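Local coordinates for protein iron-containing superoxide dismutase B2 (Trypanosoma brucei, PDB 3ESF) that probably protects the parasite from superoxide by dismutating it to hydrogen peroxide and oxygen at a single iron ion in each subunit, at residues 18-21 with 22-26. The protein carries 1 engineered substitution. Residues are numbered along the deposited sequence; the frame is centred on the assembly and turned at random.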
# COMPACT_ATOMS: atom_id res chain seq x y z
N LYS A 18 20.69 -6.94 -12.35
CA LYS A 18 20.08 -8.00 -11.53
C LYS A 18 18.57 -7.88 -11.30
O LYS A 18 17.99 -8.60 -10.48
CB LYS A 18 20.81 -8.16 -10.19
CG LYS A 18 21.77 -9.37 -10.18
CD LYS A 18 22.95 -9.17 -9.26
CE LYS A 18 23.85 -10.41 -9.21
NZ LYS A 18 23.21 -11.40 -8.29
N GLY A 19 17.92 -6.97 -12.01
CA GLY A 19 16.46 -6.97 -12.01
C GLY A 19 15.77 -5.83 -11.30
O GLY A 19 14.56 -5.87 -11.09
N ILE A 20 16.51 -4.79 -10.91
CA ILE A 20 15.85 -3.57 -10.42
C ILE A 20 16.36 -2.39 -11.26
O ILE A 20 17.49 -1.98 -11.13
CB ILE A 20 15.98 -3.36 -8.85
CG1 ILE A 20 15.48 -4.59 -8.07
CG2 ILE A 20 15.14 -2.17 -8.41
CD1 ILE A 20 15.54 -4.52 -6.53
N SER A 21 15.50 -1.86 -12.13
CA SER A 21 15.93 -0.95 -13.18
C SER A 21 16.30 0.44 -12.65
O SER A 21 15.86 0.87 -11.56
CB SER A 21 14.83 -0.82 -14.24
OG SER A 21 13.73 -0.04 -13.75
N LYS A 22 17.07 1.15 -13.46
CA LYS A 22 17.37 2.53 -13.20
C LYS A 22 16.09 3.35 -12.94
O LYS A 22 16.05 4.11 -11.98
CB LYS A 22 18.18 3.11 -14.37
CG LYS A 22 18.87 4.41 -14.06
CD LYS A 22 19.45 5.03 -15.33
CE LYS A 22 19.54 6.54 -15.19
NZ LYS A 22 20.52 7.13 -16.15
N GLU A 23 15.07 3.18 -13.79
CA GLU A 23 13.80 3.88 -13.60
C GLU A 23 13.08 3.55 -12.29
O GLU A 23 12.61 4.45 -11.61
CB GLU A 23 12.86 3.76 -14.81
CG GLU A 23 11.61 4.68 -14.69
CD GLU A 23 10.62 4.53 -15.84
OE1 GLU A 23 10.37 3.39 -16.28
OE2 GLU A 23 10.09 5.58 -16.29
N GLN A 24 12.99 2.26 -11.95
CA GLN A 24 12.44 1.80 -10.66
C GLN A 24 13.17 2.39 -9.43
O GLN A 24 12.53 2.91 -8.51
CB GLN A 24 12.46 0.25 -10.58
CG GLN A 24 11.82 -0.34 -9.32
CD GLN A 24 10.32 -0.02 -9.18
OE1 GLN A 24 9.47 -0.78 -9.66
NE2 GLN A 24 10.00 1.10 -8.51
N VAL A 25 14.49 2.30 -9.42
CA VAL A 25 15.31 2.88 -8.37
C VAL A 25 15.21 4.43 -8.32
O VAL A 25 15.17 5.03 -7.24
CB VAL A 25 16.80 2.41 -8.50
CG1 VAL A 25 17.70 3.11 -7.46
CG2 VAL A 25 16.90 0.87 -8.37
N THR A 26 15.16 5.07 -9.49
CA THR A 26 15.04 6.56 -9.58
C THR A 26 13.76 7.05 -8.94
O THR A 26 13.82 7.92 -8.07
CB THR A 26 15.11 7.07 -11.02
OG1 THR A 26 16.40 6.77 -11.55
CG2 THR A 26 14.95 8.57 -11.06
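S21 caps the N-terminus of helix 22-45, and two hydrogen bonds tie it to the first turn. Its side-chain OG accepts from the backbone N of Q24 at 3.0 Å, the classic N-cap bond, and its carbonyl O takes the backbone N-H of V25 at 2.9 Å, an almost straight bond at 178°. With chi1 at 73°, OG sits between the backbone N and carbonyl carbon of S21 and points to the backbone N of Q24. There it also lies 3.4 Å from CB of Q24. D170 takes part through OD1, hydrogen-bonded to the same hydroxyl, and through its backbone N, which donates to OE1 of Q24, so the cap is linked to helix 168-171.

One residue on, the carbonyl O of K22 receives two donors from T26: the backbone N, and the hydroxyl OG1 at 2.7 Å. They arrive from opposite faces of the carbonyl plane, and OG1 stands well above it, 43° out.

The apolar part is carried by I20, just ahead of the cap. Its CG2 branch meets CG2 of V25 at 3.5 Å, the two side chains crossing at about a right angle, and lies 3.9 Å from CG of Q24. Beyond that CG the glutamine bends at chi2, carrying its amide away from I20.

The Q24 side chain comes within about 4 Å of the side chain of H28, an iron ligand, and lies about 8 Å from the iron. The capped turn opens the long helix of the alpha-hairpin domain, which carries H28. I20 packs against T181 of helix 175-185 and D170 of helix 168-171, while E23 touches I169 of the latter, joining this helix start to the C-terminal domain.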